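PDB 3VA7: KLLA0E08119p from Kluyveromyces lactis, which probably catalyses the ATP- and biotin-dependent carboxylation of urea to urea-1-carboxylate, in a chain that joins biotin carboxylase, carboxyltransferase and biotin-carrier parts. Local coordinates for residues Thr333-Leu337 with Val338-Leu342; Ala903-Lys906 with Cys907-Tyr911; Trp691-His694 with Tyr695-Arg699. All blocks are in the same frame, centred on the assembly; numbering follows the deposited sequence.

Contact 1: Thr333-Leu337 with Val338-Leu342; sequences TGLDL and VEWML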
loop_
_atom_site.group_PDB
_atom_site.type_symbol
_atom_site.label_atom_id
_atom_site.label_comp_id
_atom_site.label_asym_id
_atom_site.label_seq_id
_atom_site.Cartn_x
_atom_site.Cartn_y
_atom_site.Cartn_z
ATOM N N THR A 333 -26.906 -27.224 -17.425
ATOM C CA THR A 333 -27.471 -28.555 -17.143
ATOM C C THR A 333 -27.867 -28.707 -15.653
ATOM O O THR A 333 -28.744 -29.484 -15.308
ATOM C CB THR A 333 -26.445 -29.643 -17.564
ATOM O OG1 THR A 333 -25.266 -29.551 -16.764
ATOM C CG2 THR A 333 -25.998 -29.429 -19.026
ATOM N N GLY A 334 -27.233 -27.909 -14.781
ATOM C CA GLY A 334 -27.448 -27.955 -13.343
ATOM C C GLY A 334 -26.714 -29.124 -12.728
ATOM O O GLY A 334 -27.027 -29.526 -11.602
ATOM N N LEU A 335 -25.777 -29.725 -13.471
ATOM C CA LEU A 335 -25.011 -30.853 -12.953
ATOM C C LEU A 335 -23.779 -30.375 -12.242
ATOM O O LEU A 335 -23.165 -29.409 -12.640
ATOM C CB LEU A 335 -24.571 -31.794 -14.077
ATOM C CG LEU A 335 -25.713 -32.493 -14.834
ATOM C CD1 LEU A 335 -25.109 -33.459 -15.840
ATOM C CD2 LEU A 335 -26.703 -33.175 -13.914
ATOM N N ASP A 336 -23.413 -31.049 -11.173
ATOM C CA ASP A 336 -22.145 -30.788 -10.586
ATOM C C ASP A 336 -21.232 -31.930 -11.106
ATOM O O ASP A 336 -21.299 -33.075 -10.622
ATOM C CB ASP A 336 -22.287 -30.757 -9.066
ATOM C CG ASP A 336 -20.954 -30.610 -8.335
ATOM O OD1 ASP A 336 -21.013 -30.284 -7.119
ATOM O OD2 ASP A 336 -19.851 -30.842 -8.935
ATOM N N LEU A 337 -20.380 -31.589 -12.080
ATOM C CA LEU A 337 -19.456 -32.546 -12.709
ATOM C C LEU A 337 -18.437 -33.210 -11.755
ATOM O O LEU A 337 -18.250 -34.413 -11.809
ATOM C CB LEU A 337 -18.751 -31.875 -13.878
ATOM C CG LEU A 337 -19.698 -31.475 -15.017
ATOM C CD1 LEU A 337 -18.794 -30.915 -16.100
ATOM C CD2 LEU A 337 -20.626 -32.679 -15.575
ATOM N N VAL A 338 -17.803 -32.449 -10.872
ATOM C CA VAL A 338 -17.004 -33.033 -9.772
ATOM C C VAL A 338 -17.799 -34.062 -8.977
ATOM O O VAL A 338 -17.269 -35.091 -8.622
ATOM C CB VAL A 338 -16.338 -31.950 -8.852
ATOM C CG1 VAL A 338 -15.771 -32.538 -7.515
ATOM C CG2 VAL A 338 -15.259 -31.179 -9.614
ATOM N N GLU A 339 -19.066 -33.798 -8.682
ATOM C CA GLU A 339 -19.857 -34.759 -7.877
ATOM C C GLU A 339 -19.936 -36.085 -8.649
ATOM O O GLU A 339 -19.611 -37.144 -8.106
ATOM C CB GLU A 339 -21.280 -34.258 -7.622
ATOM C CG GLU A 339 -22.137 -35.281 -6.838
ATOM C CD GLU A 339 -23.571 -34.833 -6.575
ATOM O OE1 GLU A 339 -24.375 -35.664 -6.087
ATOM O OE2 GLU A 339 -23.902 -33.677 -6.878
ATOM N N TRP A 340 -20.368 -35.989 -9.916
ATOM C CA TRP A 340 -20.379 -37.098 -10.840
ATOM C C TRP A 340 -19.051 -37.843 -10.879
ATOM O O TRP A 340 -19.017 -39.034 -10.668
ATOM C CB TRP A 340 -20.757 -36.605 -12.210
ATOM C CG TRP A 340 -22.204 -36.571 -12.428
ATOM C CD1 TRP A 340 -23.164 -35.930 -11.652
ATOM C CD2 TRP A 340 -22.918 -37.228 -13.484
ATOM N NE1 TRP A 340 -24.435 -36.168 -12.166
ATOM C CE2 TRP A 340 -24.312 -36.940 -13.297
ATOM C CE3 TRP A 340 -22.525 -38.037 -14.573
ATOM C CZ2 TRP A 340 -25.296 -37.429 -14.172
ATOM C CZ3 TRP A 340 -23.480 -38.499 -15.447
ATOM C CH2 TRP A 340 -24.854 -38.210 -15.242
ATOM N N MET A 341 -17.960 -37.152 -11.125
ATOM C CA MET A 341 -16.668 -37.793 -11.119
ATOM C C MET A 341 -16.502 -38.605 -9.828
ATOM O O MET A 341 -16.133 -39.788 -9.857
ATOM C CB MET A 341 -15.553 -36.757 -11.213
ATOM C CG MET A 341 -15.447 -35.999 -12.571
ATOM S SD MET A 341 -14.107 -34.783 -12.583
ATOM C CE MET A 341 -12.644 -35.715 -12.199
ATOM N N LEU A 342 -16.788 -37.999 -8.690
ATOM C CA LEU A 342 -16.536 -38.695 -7.452
ATOM C C LEU A 342 -17.367 -39.991 -7.390
ATOM O O LEU A 342 -16.853 -41.051 -7.007
ATOM C CB LEU A 342 -16.811 -37.781 -6.249
ATOM C CG LEU A 342 -15.777 -36.668 -6.054
ATOM C CD1 LEU A 342 -16.292 -35.532 -5.114
ATOM C CD2 LEU A 342 -14.461 -37.206 -5.557
#
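Asp336 OD2 accepts the backbone N-H of Glu339 at an N to OD2 distance of 3.1 Å and also takes a salt bridge from Arg45. This is a worked example of an N-cap, in which a side chain ahead of a helix serves an amide of its first turn. CG stands anti to the backbone N (chi1 175°), which swings the carboxylate over the start of helix 337-345; the amide meets OD2 from well above the carboxylate plane. OD1 turns to Thr49 and Arg52. Arg52 also binds Glu339 OE2, so two carboxylates whose OD1 and OE2 lie 4.5 Å apart share a guanidinium that probably offsets their like charge. Backbone bonds continue the turn: Trp340 N to Asp336 O is 3.1 Å and nearly straight, and Met341 N to Leu337 O is 2.8 Å. In the hydrophobic staple beside this cap, Leu335 reaches the indole obliquely, its CD2 4.1 Å from Trp340 NE1, while its CD1 lies above one ring face toward the rim. Within the biotin carboxylase part, Val338 and Leu342 pack on helix 40-53, Leu337 and Trp340 rest on strand 235-244, and Leu335 joins Leu337 on Ile252 of strand 249-261.

Contact 2: Ala903-Lys906 with Cys907-Tyr911; sequences ALLK and CLIAY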
loop_
_atom_site.group_PDB
_atom_site.type_symbol
_atom_site.label_atom_id
_atom_site.label_comp_id
_atom_site.label_asym_id
_atom_site.label_seq_id
_atom_site.Cartn_x
_atom_site.Cartn_y
_atom_site.Cartn_z
ATOM N N ALA A 903 -13.493 33.314 17.721
ATOM C CA ALA A 903 -14.722 32.595 18.088
ATOM C C ALA A 903 -14.488 31.194 18.655
ATOM O O ALA A 903 -15.173 30.790 19.657
ATOM C CB ALA A 903 -15.723 32.539 16.911
ATOM N N LEU A 904 -13.561 30.441 18.016
ATOM C CA LEU A 904 -13.254 29.091 18.454
ATOM C C LEU A 904 -12.571 29.116 19.869
ATOM O O LEU A 904 -12.930 28.351 20.797
ATOM C CB LEU A 904 -12.414 28.402 17.396
ATOM C CG LEU A 904 -11.713 27.143 17.887
ATOM C CD1 LEU A 904 -12.770 26.109 18.145
ATOM C CD2 LEU A 904 -10.726 26.644 16.872
ATOM N N LEU A 905 -11.642 30.057 20.051
ATOM C CA LEU A 905 -11.063 30.296 21.369
ATOM C C LEU A 905 -12.141 30.456 22.469
ATOM O O LEU A 905 -12.152 29.712 23.475
ATOM C CB LEU A 905 -10.143 31.493 21.313
ATOM C CG LEU A 905 -9.462 31.823 22.618
ATOM C CD1 LEU A 905 -8.722 30.596 23.142
ATOM C CD2 LEU A 905 -8.495 33.060 22.455
ATOM N N LYS A 906 -13.076 31.381 22.261
ATOM C CA LYS A 906 -14.137 31.561 23.236
ATOM C C LYS A 906 -15.059 30.312 23.385
ATOM O O LYS A 906 -15.385 29.952 24.496
ATOM C CB LYS A 906 -14.942 32.829 22.933
ATOM C CG LYS A 906 -14.136 34.127 22.874
ATOM C CD LYS A 906 -15.031 35.291 22.475
ATOM C CE LYS A 906 -14.299 36.585 22.159
ATOM N NZ LYS A 906 -15.148 37.407 21.193
ATOM N N CYS A 907 -15.482 29.626 22.329
ATOM C CA CYS A 907 -16.311 28.478 22.649
ATOM C C CYS A 907 -15.522 27.494 23.529
ATOM O O CYS A 907 -16.098 26.890 24.496
ATOM C CB CYS A 907 -16.852 27.763 21.421
ATOM S SG CYS A 907 -17.846 28.785 20.341
ATOM N N LEU A 908 -14.227 27.349 23.205
ATOM C CA LEU A 908 -13.400 26.384 23.867
ATOM C C LEU A 908 -13.213 26.750 25.332
ATOM O O LEU A 908 -13.386 25.872 26.204
ATOM C CB LEU A 908 -12.054 26.166 23.150
ATOM C CG LEU A 908 -12.099 25.551 21.753
ATOM C CD1 LEU A 908 -10.749 25.501 21.121
ATOM C CD2 LEU A 908 -12.743 24.175 21.772
ATOM N N ILE A 909 -12.861 28.015 25.611
ATOM C CA ILE A 909 -12.717 28.468 26.988
ATOM C C ILE A 909 -14.014 28.139 27.714
ATOM O O ILE A 909 -14.007 27.798 28.892
ATOM C CB ILE A 909 -12.653 29.989 27.103
ATOM C CG1 ILE A 909 -11.505 30.623 26.287
ATOM C CG2 ILE A 909 -12.754 30.434 28.593
ATOM C CD1 ILE A 909 -10.235 30.176 26.614
ATOM N N ALA A 910 -15.134 28.232 27.002
ATOM C CA ALA A 910 -16.413 28.120 27.644
ATOM C C ALA A 910 -16.835 26.688 27.822
ATOM O O ALA A 910 -17.268 26.311 28.931
ATOM C CB ALA A 910 -17.470 28.926 26.906
ATOM N N TYR A 911 -16.713 25.873 26.765
ATOM C CA TYR A 911 -17.012 24.443 26.942
ATOM C C TYR A 911 -16.072 23.873 28.025
ATOM O O TYR A 911 -16.396 22.857 28.670
ATOM C CB TYR A 911 -16.778 23.623 25.676
ATOM C CG TYR A 911 -17.487 24.048 24.409
ATOM C CD1 TYR A 911 -16.909 23.766 23.169
ATOM C CD2 TYR A 911 -18.740 24.699 24.439
ATOM C CE1 TYR A 911 -17.505 24.109 22.039
ATOM C CE2 TYR A 911 -19.350 25.063 23.289
ATOM C CZ TYR A 911 -18.725 24.771 22.072
ATOM O OH TYR A 911 -19.288 25.150 20.879
#
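Over one face of the Tyr911 ring, 3.2 Å above its plane and displaced toward the rim, lies the carbonyl oxygen of Cys907, a residue whose N bonds Ala903 O across the contact at 2.9 Å, while a stack with His875 and a hydrogen bond from the hydroxyl to Thr877 tie the phenol to the end of helix 859-875 and the residues just after it. On the other flanks of the helix the meetings are between branched aliphatic groups. Leu904 CD1 sits 3.6 Å from Leu908 CD1, and the two side chains meet at a slant. CG of Leu904 is anti to the backbone N (chi1 164°), whereas CG of Leu908 lies beside its own N (chi1 -65°); the two settings bring the branch ends together across one turn. Leu905 and Ile909 repeat the pattern a step along, their CD1 atoms 3.8 Å apart.

These are i to i+4 contacts on helix 901-912, in the carboxyltransferase C and D part, where one side of the helix lies on an antiparallel sheet. Leu904 and Leu908 both touch Ile892 of strand 889-894, and Leu905, Leu908 and Ile909 gather on Tyr840 of strand 838-842. Beneath the side chains run the i to i+4 backbone bonds of the helix. Leu908 N to Leu904 O measures 2.9 Å and Ile909 N to Leu905 O 2.8 Å. Ala910 N reaches Lys906 O at 3.0 Å with the more bent N-H...O angle of 141°.

Contact 3: Trp691-His694 with Tyr695-Arg699; sequences WKVH and YNSNR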
loop_
_atom_site.group_PDB
_atom_site.type_symbol
_atom_site.label_atom_id
_atom_site.label_comp_id
_atom_site.label_asym_id
_atom_site.label_seq_id
_atom_site.Cartn_x
_atom_site.Cartn_y
_atom_site.Cartn_z
ATOM N N TRP A 691 17.600 30.526 6.326
ATOM C CA TRP A 691 17.725 29.097 6.546
ATOM C C TRP A 691 18.058 28.469 5.211
ATOM O O TRP A 691 17.469 28.846 4.189
ATOM C CB TRP A 691 16.390 28.526 7.035
ATOM C CG TRP A 691 16.070 28.924 8.448
ATOM C CD1 TRP A 691 15.300 30.010 8.876
ATOM C CD2 TRP A 691 16.525 28.267 9.627
ATOM N NE1 TRP A 691 15.259 30.033 10.245
ATOM C CE2 TRP A 691 16.002 28.986 10.735
ATOM C CE3 TRP A 691 17.313 27.139 9.856
ATOM C CZ2 TRP A 691 16.256 28.607 12.053
ATOM C CZ3 TRP A 691 17.589 26.770 11.162
ATOM C CH2 TRP A 691 17.056 27.496 12.250
ATOM N N LYS A 692 18.982 27.502 5.237
ATOM C CA LYS A 692 19.392 26.791 4.042
ATOM C C LYS A 692 18.714 25.407 3.999
ATOM O O LYS A 692 18.710 24.693 5.005
ATOM C CB LYS A 692 20.908 26.667 4.082
ATOM C CG LYS A 692 21.626 26.360 2.772
ATOM C CD LYS A 692 23.080 26.874 2.911
ATOM C CE LYS A 692 23.803 27.144 1.560
ATOM N NZ LYS A 692 23.046 27.902 0.478
ATOM N N VAL A 693 18.159 25.038 2.859
ATOM C CA VAL A 693 17.539 23.745 2.676
ATOM C C VAL A 693 18.555 22.576 2.563
ATOM O O VAL A 693 19.453 22.585 1.691
ATOM C CB VAL A 693 16.691 23.756 1.399
ATOM C CG1 VAL A 693 15.992 22.380 1.186
ATOM C CG2 VAL A 693 15.695 24.858 1.464
ATOM N N HIS A 694 18.367 21.557 3.404
ATOM C CA HIS A 694 19.314 20.437 3.640
ATOM C C HIS A 694 19.044 19.262 2.691
ATOM O O HIS A 694 17.895 19.032 2.264
ATOM C CB HIS A 694 19.110 20.027 5.098
ATOM C CG HIS A 694 19.967 18.893 5.589
ATOM N ND1 HIS A 694 19.891 17.613 5.078
ATOM C CD2 HIS A 694 20.847 18.835 6.623
ATOM C CE1 HIS A 694 20.710 16.825 5.761
ATOM N NE2 HIS A 694 21.290 17.541 6.708
ATOM N N TYR A 695 20.085 18.507 2.352
ATOM C CA TYR A 695 19.947 17.432 1.342
ATOM C C TYR A 695 18.869 16.372 1.725
ATOM O O TYR A 695 18.209 15.806 0.843
ATOM C CB TYR A 695 21.317 16.757 1.026
ATOM C CG TYR A 695 21.839 15.945 2.175
ATOM C CD1 TYR A 695 21.452 14.605 2.354
ATOM C CD2 TYR A 695 22.651 16.528 3.124
ATOM C CE1 TYR A 695 21.913 13.879 3.469
ATOM C CE2 TYR A 695 23.127 15.827 4.212
ATOM C CZ TYR A 695 22.771 14.501 4.390
ATOM O OH TYR A 695 23.280 13.827 5.490
ATOM N N ASN A 696 18.735 16.097 3.032
ATOM C CA ASN A 696 17.684 15.257 3.542
ATOM C C ASN A 696 16.300 15.949 3.622
ATOM O O ASN A 696 15.799 16.241 4.724
ATOM C CB ASN A 696 18.099 14.673 4.906
ATOM C CG ASN A 696 18.895 13.353 4.758
ATOM O OD1 ASN A 696 18.839 12.689 3.693
ATOM N ND2 ASN A 696 19.645 12.976 5.813
ATOM N N SER A 697 15.671 16.181 2.472
ATOM C CA SER A 697 14.344 16.770 2.460
ATOM C C SER A 697 13.495 15.961 1.533
ATOM O O SER A 697 14.000 15.510 0.534
ATOM C CB SER A 697 14.386 18.205 1.949
ATOM O OG SER A 697 15.014 19.065 2.868
ATOM N N ASN A 698 12.227 15.749 1.855
ATOM C CA ASN A 698 11.313 15.026 0.953
ATOM C C ASN A 698 9.882 15.283 1.408
ATOM O O ASN A 698 9.659 16.180 2.228
ATOM C CB ASN A 698 11.594 13.519 0.806
ATOM C CG ASN A 698 11.422 12.744 2.104
ATOM O OD1 ASN A 698 11.248 13.300 3.185
ATOM N ND2 ASN A 698 11.490 11.434 2.001
ATOM N N ARG A 699 8.926 14.506 0.908
ATOM C CA ARG A 699 7.562 14.765 1.266
ATOM C C ARG A 699 7.281 14.558 2.762
ATOM O O ARG A 699 6.254 15.045 3.275
ATOM C CB ARG A 699 6.633 13.963 0.391
ATOM C CG ARG A 699 6.652 14.412 -1.085
ATOM C CD ARG A 699 5.915 13.361 -1.967
ATOM N NE ARG A 699 4.619 13.007 -1.375
ATOM C CZ ARG A 699 3.446 13.594 -1.640
ATOM N NH1 ARG A 699 3.343 14.561 -2.565
ATOM N NH2 ARG A 699 2.348 13.153 -1.013
HETATM O O HOH W 1 22.849 15.215 7.573
#
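His694 and Tyr695 form an offset stack with ring centroids 4.2 Å apart and planes at 30°. The side chains run side by side in the same direction, and CE1 of the imidazole lies over one face of the phenol, toward its CE2 rim. Different first torsions bring the rings together: CG of His694 is anti to the backbone N (chi1 180°), while CG of Tyr695 stands between its N and carbonyl carbon (chi1 69°).

Hydrogen bonds hold the imidazole by both nitrogens. Asn696 N donates to ND1 of His694 over 2.8 Å, arriving in the ring plane, which leaves ND1 the acceptor. At the ring's other nitrogen a water lies in plane, 2.9 Å from His694 NE2 and 2.5 Å from Tyr695 OH, tying the two rings together at their far ends.

The chain here turns a corner between the two parts of strand 691-698, which forms a hairpin with strand 701-705, and Asn696 is the centre of an inverse gamma turn. Ser697 OG spans the corner, donating to His694 O at 2.9 Å while receiving Arg703 N from the partner strand.

The amide of Asn696 finds its polar partners outside the turn: OD1 accepts from the backbone N of Lys1202, a residue of the bound biotin's pocket, so the turn presents this amide to the biotin-carrying segment, and ND2 donates to Glu1199.

In the fold
The three contacts are local elements of separate parts of one chain, and none touches another. Contact 1 belongs to the biotin carboxylase part, with its centre about 66 Å from that of contact 3 and about 71 Å from that of contact 2. Contacts 2 and 3 lie in carboxyltransferase parts, their centres about 38 Å apart and their nearest atoms about 25 Å. Contact 3 is near the bound biotin group: the side chain of Asn696 comes within about 6 Å of it, and its OD1 accepts a hydrogen bond from the backbone N of Lys1202, a residue of the biotin pocket. In contact 2, the side chain of Leu904 lies about 12 Å from the sodium ion.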